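Local coordinates for protein transcriptional regulator (Actinomyces oris, PDB 5V8C) that probably acts as a LytR-Cps2A-Psr family phosphotransferase that mediates glycosylation of a cell wall-anchored surface protein, at residues E63-I68 with G240-K245; M180-A183 with R188-Q191; A199-I204 with G250-I255; L257-R262 with I266-N271. One frame throughout, in Å; residues are numbered along the deposited sequence.

Contact 1 (E63-I68 with G240-K245); sequences EGVTII and GRSASK
Val65 meets Ser242 and Ala243 with a single methyl group, CG2. It stands at the start of strand 65-70, and its CB points toward helix 233-248. The alpha carbons of Val65 and Ala243 come within 6.2 Å, so strand and helix backbones lie close here. CG2 of Val65 lies 3.7 Å from the carbonyl O of Ser242 and 4.0 Å from CA of Ala243. The same methyl is 3.8 Å from OG of Ser242. All of these are van der Waals contacts. Val65 places CG1 opposite its backbone N (chi1 166°), and this rotation leaves CG2 beside the N as the branch facing the helix. The valine gives up more surface than either partner, and it is buried.

The hydroxyl of Ser242 has its own partner. Its OG is hydrogen-bonded to the carbonyl O of Leu239, inside the same helix, so a polar atom can border the methyl with its bond already made. One residue on, Ala243 offers mainly its backbone. Its CB points off to the side, and its small size is consistent with the close approach. On the helix itself, Ser244 binds Gly240 O twice: its N at 3.0 Å and its OG at 2.7 Å come from opposite faces of the carbonyl plane.

Ser242 also rests on Pro60, at the end of the neighbouring strand 52-60. The contact is therefore a helix laid over the edge region of a mixed sheet, the layered alpha/beta arrangement of the LytR-Cps2A-Psr fold.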
loop_
_atom_site.group_PDB
_atom_site.type_symbol
_atom_site.label_atom_id
_atom_site.label_comp_id
_atom_site.label_asym_id
_atom_site.label_seq_id
_atom_site.Cartn_x
_atom_site.Cartn_y
_atom_site.Cartn_z
ATOM N N GLU A 63 -6.993 18.533 6.994
ATOM C CA GLU A 63 -6.734 18.048 8.357
ATOM C C GLU A 63 -5.280 17.566 8.436
ATOM O O GLU A 63 -4.592 17.829 9.424
ATOM C CB GLU A 63 -7.687 16.892 8.740
ATOM C CG GLU A 63 -9.174 17.218 8.659
ATOM C CD GLU A 63 -9.798 17.990 9.809
ATOM O OE1 GLU A 63 -9.053 18.472 10.693
ATOM O OE2 GLU A 63 -11.043 18.119 9.818
ATOM N N GLY A 64 -4.835 16.893 7.373
ATOM C CA GLY A 64 -3.496 16.330 7.239
ATOM C C GLY A 64 -3.403 15.325 6.110
ATOM O O GLY A 64 -3.809 15.619 4.986
ATOM N N VAL A 65 -2.846 14.145 6.387
ATOM C CA VAL A 65 -2.701 13.058 5.411
ATOM C C VAL A 65 -3.001 11.735 6.112
ATOM O O VAL A 65 -2.429 11.458 7.164
ATOM C CB VAL A 65 -1.310 13.040 4.698
ATOM C CG1 VAL A 65 -1.067 11.719 3.957
ATOM C CG2 VAL A 65 -1.152 14.224 3.744
ATOM N N THR A 66 -3.906 10.934 5.530
ATOM C CA THR A 66 -4.279 9.623 6.041
ATOM C C THR A 66 -3.998 8.566 4.985
ATOM O O THR A 66 -4.292 8.762 3.806
ATOM C CB THR A 66 -5.740 9.622 6.543
ATOM O OG1 THR A 66 -5.819 10.425 7.718
ATOM C CG2 THR A 66 -6.256 8.227 6.884
ATOM N N ILE A 67 -3.395 7.463 5.408
ATOM C CA ILE A 67 -3.108 6.331 4.543
ATOM C C ILE A 67 -3.895 5.140 5.078
ATOM O O ILE A 67 -3.785 4.804 6.257
ATOM C CB ILE A 67 -1.584 6.066 4.450
ATOM C CG1 ILE A 67 -0.883 7.211 3.696
ATOM C CG2 ILE A 67 -1.280 4.704 3.811
ATOM C CD1 ILE A 67 0.589 7.320 3.964
ATOM N N ILE A 68 -4.762 4.577 4.233
ATOM C CA ILE A 68 -5.592 3.423 4.571
ATOM C C ILE A 68 -5.053 2.217 3.835
ATOM O O ILE A 68 -5.040 2.193 2.601
ATOM C CB ILE A 68 -7.116 3.663 4.356
ATOM C CG1 ILE A 68 -7.618 4.767 5.313
ATOM C CG2 ILE A 68 -7.912 2.368 4.578
ATOM C CD1 ILE A 68 -8.717 5.589 4.819
ATOM N N GLY A 240 3.671 15.056 -2.109
ATOM C CA GLY A 240 4.866 15.112 -1.272
ATOM C C GLY A 240 4.949 16.372 -0.428
ATOM O O GLY A 240 5.382 16.314 0.723
ATOM N N ARG A 241 4.509 17.515 -0.989
ATOM C CA ARG A 241 4.445 18.812 -0.316
ATOM C C ARG A 241 3.379 18.795 0.799
ATOM O O ARG A 241 3.606 19.354 1.874
ATOM C CB ARG A 241 4.096 19.920 -1.327
ATOM C CG ARG A 241 5.286 20.527 -2.037
ATOM C CD ARG A 241 4.890 21.786 -2.793
ATOM N NE ARG A 241 4.712 21.543 -4.228
ATOM C CZ ARG A 241 3.556 21.688 -4.868
ATOM N NH1 ARG A 241 2.465 22.062 -4.208
ATOM N NH2 ARG A 241 3.482 21.455 -6.175
ATOM N N SER A 242 2.205 18.196 0.525
ATOM C CA SER A 242 1.126 18.118 1.514
ATOM C C SER A 242 1.460 17.085 2.600
ATOM O O SER A 242 1.024 17.233 3.739
ATOM C CB SER A 242 -0.216 17.822 0.848
ATOM O OG SER A 242 -0.443 16.429 0.728
ATOM N N ALA A 243 2.291 16.084 2.254
ATOM C CA ALA A 243 2.752 15.065 3.191
ATOM C C ALA A 243 3.798 15.648 4.146
ATOM O O ALA A 243 3.713 15.397 5.349
ATOM C CB ALA A 243 3.322 13.877 2.437
ATOM N N SER A 244 4.748 16.467 3.626
ATOM C CA SER A 244 5.785 17.126 4.439
ATOM C C SER A 244 5.145 18.055 5.474
ATOM O O SER A 244 5.469 17.983 6.658
ATOM C CB SER A 244 6.752 17.910 3.557
ATOM O OG SER A 244 7.271 17.106 2.509
ATOM N N LYS A 245 4.177 18.863 5.030
ATOM C CA LYS A 245 3.385 19.775 5.863
ATOM C C LYS A 245 2.623 18.970 6.946
ATOM O O LYS A 245 2.544 19.419 8.089
ATOM C CB LYS A 245 2.401 20.562 4.971
ATOM C CG LYS A 245 1.872 21.854 5.561
ATOM C CD LYS A 245 0.835 22.482 4.630
ATOM C CE LYS A 245 0.284 23.787 5.159
ATOM N NZ LYS A 245 -0.844 23.570 6.102
#

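Contact 2 (M180-A183 with R188-Q191); sequences MSQA and RRSQ
The amide of Gln182 and the guanidinium of Arg189 meet obliquely, their planes 32° apart. NE2 of Gln182 is 3.8 Å from NH2 of Arg189. Both are donor nitrogens, and they form no hydrogen bond. The carbonyl O of Gln182 lies at a similar range, 3.9 Å from the same NH2. The second guanidinium, that of Arg188, is met by the sulfur of Met180. SD of Met180 stands 3.7 Å from NH1 of Arg188, again at a slant to the plane. Further back along the arginine, CG of Arg188 is touched by the methyl CE of Met180 at 3.8 Å.

This is a contact within the first turns of one helix, 182-208, at the surface of the protein, with Ser181 as the N-cap residue. Gln182 opens the helix, and Arg189 lies two turns further along it. Met180 comes from the loop that follows strand 176-178, and it also rests on Pro169.

Both arginines reach back toward the start of the helix. Arg189 turns at chi3 (-73°), which carries its guanidinium to the Gln182 backbone. Its NE is bound to the carbonyl O of Gly185, one turn before it. That bond probably steadies the head group. Arg188 is bent at chi2 and chi3, while Met180 is extended beyond CG. The extended chain brings SD out to the bent arginine.

Arg189 also touches Arg167. A phosphate ion, probably from the crystallisation liquor, lies about 5 Å from the Arg189 side chain, consistent with a site able to attract anions.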
loop_
_atom_site.group_PDB
_atom_site.type_symbol
_atom_site.label_atom_id
_atom_site.label_comp_id
_atom_site.label_asym_id
_atom_site.label_seq_id
_atom_site.Cartn_x
_atom_site.Cartn_y
_atom_site.Cartn_z
ATOM N N MET A 180 2.797 -20.971 10.762
ATOM C CA MET A 180 1.534 -20.646 11.415
ATOM C C MET A 180 0.372 -20.628 10.403
ATOM O O MET A 180 0.597 -20.823 9.202
ATOM C CB MET A 180 1.656 -19.322 12.202
ATOM C CG MET A 180 2.580 -18.290 11.556
ATOM S SD MET A 180 2.773 -16.819 12.596
ATOM C CE MET A 180 4.106 -15.993 11.759
ATOM N N SER A 181 -0.866 -20.416 10.891
ATOM C CA SER A 181 -2.082 -20.364 10.072
ATOM C C SER A 181 -1.994 -19.316 8.949
ATOM O O SER A 181 -1.175 -18.396 9.026
ATOM C CB SER A 181 -3.296 -20.090 10.954
ATOM O OG SER A 181 -4.508 -20.227 10.231
ATOM N N GLN A 182 -2.833 -19.460 7.905
ATOM C CA GLN A 182 -2.869 -18.526 6.776
ATOM C C GLN A 182 -3.279 -17.115 7.237
ATOM O O GLN A 182 -2.785 -16.119 6.693
ATOM C CB GLN A 182 -3.809 -19.041 5.674
ATOM C CG GLN A 182 -3.097 -19.343 4.357
ATOM C CD GLN A 182 -3.392 -18.323 3.282
ATOM O OE1 GLN A 182 -4.035 -18.621 2.269
ATOM N NE2 GLN A 182 -2.901 -17.102 3.458
ATOM N N ALA A 183 -4.166 -17.044 8.256
ATOM C CA ALA A 183 -4.634 -15.794 8.858
ATOM C C ALA A 183 -3.499 -15.142 9.636
ATOM O O ALA A 183 -3.342 -13.923 9.573
ATOM C CB ALA A 183 -5.814 -16.058 9.784
ATOM N N ARG A 188 0.508 -10.769 10.004
ATOM C CA ARG A 188 1.909 -10.336 10.070
ATOM C C ARG A 188 2.277 -9.514 8.827
ATOM O O ARG A 188 3.134 -8.635 8.917
ATOM C CB ARG A 188 2.884 -11.525 10.212
ATOM C CG ARG A 188 2.635 -12.476 11.390
ATOM C CD ARG A 188 2.575 -11.798 12.748
ATOM N NE ARG A 188 1.240 -11.901 13.339
ATOM C CZ ARG A 188 0.848 -12.885 14.145
ATOM N NH1 ARG A 188 1.690 -13.856 14.476
ATOM N NH2 ARG A 188 -0.387 -12.902 14.628
ATOM N N ARG A 189 1.631 -9.808 7.669
ATOM C CA ARG A 189 1.840 -9.102 6.402
ATOM C C ARG A 189 1.288 -7.682 6.457
ATOM O O ARG A 189 1.998 -6.746 6.097
ATOM C CB ARG A 189 1.221 -9.868 5.226
ATOM C CG ARG A 189 2.238 -10.653 4.410
ATOM C CD ARG A 189 1.566 -11.621 3.454
ATOM N NE ARG A 189 0.990 -12.769 4.159
ATOM C CZ ARG A 189 0.503 -13.852 3.561
ATOM N NH1 ARG A 189 0.524 -13.953 2.237
ATOM N NH2 ARG A 189 -0.004 -14.844 4.281
ATOM N N SER A 190 0.034 -7.514 6.934
ATOM C CA SER A 190 -0.597 -6.196 7.057
ATOM C C SER A 190 0.163 -5.335 8.064
ATOM O O SER A 190 0.320 -4.133 7.855
ATOM C CB SER A 190 -2.061 -6.332 7.464
ATOM O OG SER A 190 -2.187 -6.958 8.731
ATOM N N GLN A 191 0.674 -5.978 9.129
ATOM C CA GLN A 191 1.474 -5.361 10.180
ATOM C C GLN A 191 2.847 -4.957 9.609
ATOM O O GLN A 191 3.280 -3.815 9.799
ATOM C CB GLN A 191 1.595 -6.339 11.362
ATOM C CG GLN A 191 2.654 -6.016 12.404
ATOM C CD GLN A 191 2.931 -7.239 13.240
ATOM O OE1 GLN A 191 3.672 -8.149 12.836
ATOM N NE2 GLN A 191 2.279 -7.327 14.389
#

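Contact 3 (A199-I204 with G250-I255); sequences AVLSAI and GATTII
Leu201 and Thr252 reach toward each other tip to tip, helix to strand. CD1 of Leu201 ends 3.6 Å from CG2 of Thr252. Ile254 comes to the same methyl in the same manner, with its CD1 3.9 Å from CD1 of Leu201. One leucine branch thus serves two partners from the strand. Thr252 and Ile254 are two residues apart, so both point toward the helix, and Thr253 between them points away.

The torsions of the strand residues explain the approach. Thr252 turns OG1 to the side of its backbone N (chi1 -84°), which leaves CG2 opposite the N as the part that meets the leucine. Ile254 puts CG1 beside its backbone N, and its longer arm delivers CD1 to the leucine. The contact is made by methyl groups at the ends of side chains, and the backbones stay well apart. The alpha carbons of Leu201 and Thr252 are the nearest pair, at 9.2 Å. The leucine spans much of that gap.

A polyether molecule (PE4), probably from the crystallisation liquor, lies close to the Leu201 side chain, consistent with an apolar patch that a flexible chain can reach.

Before the strand, Gly250 ends the preceding helix in a Schellman motif, using a positive phi (66°). Strand 252-256 then runs parallel to strand 65-70 as an outermost strand of the mixed sheet. Leu201, on helix 182-208, also touches Ile67 of strand 65-70 and Arg247 of helix 233-248. It therefore sits where two helices and two adjacent strands come together.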
loop_
_atom_site.group_PDB
_atom_site.type_symbol
_atom_site.label_atom_id
_atom_site.label_comp_id
_atom_site.label_asym_id
_atom_site.label_seq_id
_atom_site.Cartn_x
_atom_site.Cartn_y
_atom_site.Cartn_z
ATOM N N ALA A 199 7.887 3.424 7.928
ATOM C CA ALA A 199 9.335 3.530 7.764
ATOM C C ALA A 199 9.678 4.243 6.458
ATOM O O ALA A 199 10.586 5.075 6.447
ATOM C CB ALA A 199 9.981 2.159 7.823
ATOM N N VAL A 200 8.872 4.018 5.399
ATOM C CA VAL A 200 9.055 4.681 4.110
ATOM C C VAL A 200 8.807 6.166 4.269
ATOM O O VAL A 200 9.671 6.965 3.906
ATOM C CB VAL A 200 8.219 4.054 2.966
ATOM C CG1 VAL A 200 8.259 4.930 1.719
ATOM C CG2 VAL A 200 8.702 2.643 2.636
ATOM N N LEU A 201 7.668 6.531 4.886
ATOM C CA LEU A 201 7.291 7.919 5.148
ATOM C C LEU A 201 8.349 8.645 5.979
ATOM O O LEU A 201 8.708 9.783 5.666
ATOM C CB LEU A 201 5.946 7.971 5.876
ATOM C CG LEU A 201 4.689 8.145 5.026
ATOM C CD1 LEU A 201 3.486 8.303 5.913
ATOM C CD2 LEU A 201 4.791 9.358 4.097
ATOM N N SER A 202 8.861 7.970 7.024
ATOM C CA SER A 202 9.893 8.517 7.903
ATOM C C SER A 202 11.189 8.761 7.135
ATOM O O SER A 202 11.718 9.873 7.192
ATOM C CB SER A 202 10.131 7.596 9.095
ATOM O OG SER A 202 8.913 7.307 9.761
ATOM N N ALA A 203 11.655 7.751 6.360
ATOM C CA ALA A 203 12.871 7.852 5.549
ATOM C C ALA A 203 12.759 8.937 4.470
ATOM O O ALA A 203 13.752 9.613 4.193
ATOM C CB ALA A 203 13.205 6.510 4.920
ATOM N N ILE A 204 11.551 9.121 3.889
ATOM C CA ILE A 204 11.272 10.146 2.871
ATOM C C ILE A 204 11.581 11.560 3.398
ATOM O O ILE A 204 12.309 12.306 2.743
ATOM C CB ILE A 204 9.823 10.001 2.308
ATOM C CG1 ILE A 204 9.721 8.856 1.262
ATOM C CG2 ILE A 204 9.254 11.323 1.773
ATOM C CD1 ILE A 204 10.271 9.146 -0.179
ATOM N N GLY A 250 2.152 16.901 12.632
ATOM C CA GLY A 250 1.774 15.682 13.332
ATOM C C GLY A 250 0.417 15.168 12.888
ATOM O O GLY A 250 -0.307 14.535 13.666
ATOM N N ALA A 251 0.058 15.453 11.629
ATOM C CA ALA A 251 -1.213 15.065 11.034
ATOM C C ALA A 251 -1.017 14.028 9.919
ATOM O O ALA A 251 -1.642 14.118 8.865
ATOM C CB ALA A 251 -1.923 16.298 10.511
ATOM N N THR A 252 -0.131 13.051 10.157
ATOM C CA THR A 252 0.156 11.959 9.223
ATOM C C THR A 252 -0.207 10.644 9.908
ATOM O O THR A 252 0.316 10.356 10.980
ATOM C CB THR A 252 1.603 12.062 8.733
ATOM O OG1 THR A 252 1.635 12.989 7.647
ATOM C CG2 THR A 252 2.176 10.732 8.296
ATOM N N THR A 253 -1.174 9.903 9.355
ATOM C CA THR A 253 -1.676 8.706 10.020
ATOM C C THR A 253 -1.816 7.540 9.078
ATOM O O THR A 253 -2.223 7.725 7.935
ATOM C CB THR A 253 -3.019 8.995 10.749
ATOM O OG1 THR A 253 -4.055 9.181 9.790
ATOM C CG2 THR A 253 -2.949 10.204 11.691
ATOM N N ILE A 254 -1.498 6.328 9.570
ATOM C CA ILE A 254 -1.617 5.081 8.813
ATOM C C ILE A 254 -2.541 4.141 9.559
ATOM O O ILE A 254 -2.275 3.786 10.710
ATOM C CB ILE A 254 -0.249 4.417 8.492
ATOM C CG1 ILE A 254 0.583 5.305 7.564
ATOM C CG2 ILE A 254 -0.456 3.026 7.876
ATOM C CD1 ILE A 254 2.054 5.259 7.817
ATOM N N ILE A 255 -3.614 3.725 8.892
ATOM C CA ILE A 255 -4.601 2.834 9.480
ATOM C C ILE A 255 -4.891 1.654 8.560
ATOM O O ILE A 255 -4.926 1.794 7.336
ATOM C CB ILE A 255 -5.890 3.572 9.974
ATOM C CG1 ILE A 255 -7.144 2.675 9.889
ATOM C CG2 ILE A 255 -6.114 4.925 9.271
ATOM C CD1 ILE A 255 -8.260 2.944 10.967
#

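Contact 4 (L257-R262 with I266-N271); sequences LPTGPR and IIVSPN
Asn271, the N-cap residue of helix 272-280, ties back to Pro258 across the surface loop that leads from strand 252-256 to that helix. Pro258 is the centre of an inverse gamma turn. ND2 of Asn271 donates to the carbonyl O of Pro258 at 2.8 Å. The bond is fairly straight, with an angle of 157° at the hydrogen. The donor lies in the carbonyl plane, and the acceptor is near the amide plane, 14° out of it. Asn271 holds CG between its backbone N and carbonyl carbon (chi1 54°), which turns the amide to the facing chain.

The other end of the amide is less decisive. OD1 of Asn271 lies 2.9 Å from N of Gly260, but the angle is too poor for a hydrogen bond. Further along the loop, CG2 of Val268 meets Thr259, 4.2 Å from CB and from OG1 of that residue. The two side chains pass each other at a slant, in loose contact. The alpha carbons of Thr259 and Pro270 are the closest pair, 5.9 Å apart.

Around the loop, Val268 bonds to Thr75 and Leu257 to Asn69 through their backbones. The Pro258 carbonyl has a second donor, Ser274 OG of helix 272-280. Were Asn271 replaced by alanine, that carbonyl would probably keep only its serine donor, and the asparagine's tie between the turn and the helix start would be lost.

The contact thus depends on one side-chain-to-backbone hydrogen bond, with a light side-chain touch between Thr259 and Val268 further along. The polar grip joins the gamma turn directly to the start of the helix.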
loop_
_atom_site.group_PDB
_atom_site.type_symbol
_atom_site.label_atom_id
_atom_site.label_comp_id
_atom_site.label_asym_id
_atom_site.label_seq_id
_atom_site.Cartn_x
_atom_site.Cartn_y
_atom_site.Cartn_z
ATOM N N LEU A 257 -7.524 -1.221 7.438
ATOM C CA LEU A 257 -8.967 -1.394 7.286
ATOM C C LEU A 257 -9.449 -2.397 8.354
ATOM O O LEU A 257 -8.930 -3.516 8.415
ATOM C CB LEU A 257 -9.230 -1.938 5.870
ATOM C CG LEU A 257 -10.455 -1.468 5.070
ATOM C CD1 LEU A 257 -11.378 -2.616 4.768
ATOM C CD2 LEU A 257 -11.153 -0.274 5.685
ATOM N N PRO A 258 -10.339 -1.994 9.278
ATOM C CA PRO A 258 -10.749 -2.929 10.343
ATOM C C PRO A 258 -11.699 -4.047 9.900
ATOM O O PRO A 258 -12.919 -3.896 9.974
ATOM C CB PRO A 258 -11.366 -2.013 11.406
ATOM C CG PRO A 258 -11.823 -0.820 10.663
ATOM C CD PRO A 258 -11.020 -0.692 9.400
ATOM N N THR A 259 -11.143 -5.185 9.468
ATOM C CA THR A 259 -11.956 -6.342 9.071
ATOM C C THR A 259 -12.209 -7.238 10.284
ATOM O O THR A 259 -11.454 -7.182 11.255
ATOM C CB THR A 259 -11.296 -7.116 7.919
ATOM O OG1 THR A 259 -10.085 -7.725 8.374
ATOM C CG2 THR A 259 -11.024 -6.239 6.703
ATOM N N GLY A 260 -13.249 -8.061 10.216
ATOM C CA GLY A 260 -13.598 -8.990 11.287
ATOM C C GLY A 260 -12.534 -10.041 11.554
ATOM O O GLY A 260 -11.575 -10.154 10.780
ATOM N N PRO A 261 -12.644 -10.819 12.660
ATOM C CA PRO A 261 -11.609 -11.829 12.949
ATOM C C PRO A 261 -11.364 -12.739 11.751
ATOM O O PRO A 261 -12.289 -13.399 11.271
ATOM C CB PRO A 261 -12.166 -12.574 14.165
ATOM C CG PRO A 261 -13.073 -11.597 14.821
ATOM C CD PRO A 261 -13.695 -10.817 13.697
ATOM N N ARG A 262 -10.136 -12.665 11.203
ATOM C CA ARG A 262 -9.720 -13.365 9.985
ATOM C C ARG A 262 -9.894 -14.891 10.047
ATOM O O ARG A 262 -10.237 -15.505 9.032
ATOM C CB ARG A 262 -8.282 -12.982 9.598
ATOM N N ILE A 266 -14.491 -18.022 6.417
ATOM C CA ILE A 266 -13.760 -18.559 5.263
ATOM C C ILE A 266 -13.354 -17.398 4.360
ATOM O O ILE A 266 -12.184 -17.263 4.039
ATOM C CB ILE A 266 -14.590 -19.625 4.487
ATOM C CG1 ILE A 266 -15.061 -20.779 5.399
ATOM C CG2 ILE A 266 -13.850 -20.139 3.245
ATOM C CD1 ILE A 266 -14.104 -21.950 5.542
ATOM N N ILE A 267 -14.320 -16.563 3.966
ATOM C CA ILE A 267 -14.079 -15.396 3.122
ATOM C C ILE A 267 -13.980 -14.123 3.989
ATOM O O ILE A 267 -14.819 -13.910 4.869
ATOM C CB ILE A 267 -15.101 -15.286 1.941
ATOM C CG1 ILE A 267 -16.275 -14.341 2.244
ATOM C CG2 ILE A 267 -15.604 -16.651 1.465
ATOM C CD1 ILE A 267 -16.153 -13.023 1.520
ATOM N N VAL A 268 -12.933 -13.309 3.769
ATOM C CA VAL A 268 -12.738 -12.072 4.529
ATOM C C VAL A 268 -13.459 -10.920 3.808
ATOM O O VAL A 268 -13.042 -10.457 2.744
ATOM C CB VAL A 268 -11.253 -11.787 4.931
ATOM C CG1 VAL A 268 -10.254 -12.356 3.929
ATOM C CG2 VAL A 268 -10.995 -10.304 5.206
ATOM N N SER A 269 -14.609 -10.543 4.358
ATOM C CA SER A 269 -15.496 -9.543 3.777
ATOM C C SER A 269 -15.501 -8.224 4.565
ATOM O O SER A 269 -15.246 -8.232 5.773
ATOM C CB SER A 269 -16.912 -10.108 3.693
ATOM O OG SER A 269 -17.398 -10.063 2.362
ATOM N N PRO A 270 -15.839 -7.080 3.928
ATOM C CA PRO A 270 -15.931 -5.829 4.697
ATOM C C PRO A 270 -17.109 -5.873 5.664
ATOM O O PRO A 270 -18.217 -6.259 5.279
ATOM C CB PRO A 270 -16.120 -4.743 3.622
ATOM C CG PRO A 270 -15.856 -5.420 2.300
ATOM C CD PRO A 270 -16.191 -6.864 2.511
ATOM N N ASN A 271 -16.846 -5.547 6.935
ATOM C CA ASN A 271 -17.868 -5.511 7.981
ATOM C C ASN A 271 -18.345 -4.075 8.226
ATOM O O ASN A 271 -17.913 -3.158 7.516
ATOM C CB ASN A 271 -17.353 -6.160 9.281
ATOM C CG ASN A 271 -16.055 -5.616 9.844
ATOM O OD1 ASN A 271 -15.442 -6.228 10.718
ATOM N ND2 ASN A 271 -15.605 -4.464 9.386
#

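How the contacts relate
Contacts 1 and 3 form one neighbourhood, with centres 8 Å apart. Both set helices against the adjacent strands 65-70 and 252-256, and Ile67 CD1 meets Leu201 CD1 between them. Contact 1 is partly buried; the other three are surface contacts. Contacts 2 and 3 share helix 182-208, and their centres are about 22 Å apart. Contact 2 is local to the helix start, where arginines meet a thioether and an amide. Contact 4, in the loop after strand 252-256, is the one held by a hydrogen bond between its segments. It touches contact 2 where Ala183 packs on Arg262. Methyl packing marks the sheet, and polar groups the periphery.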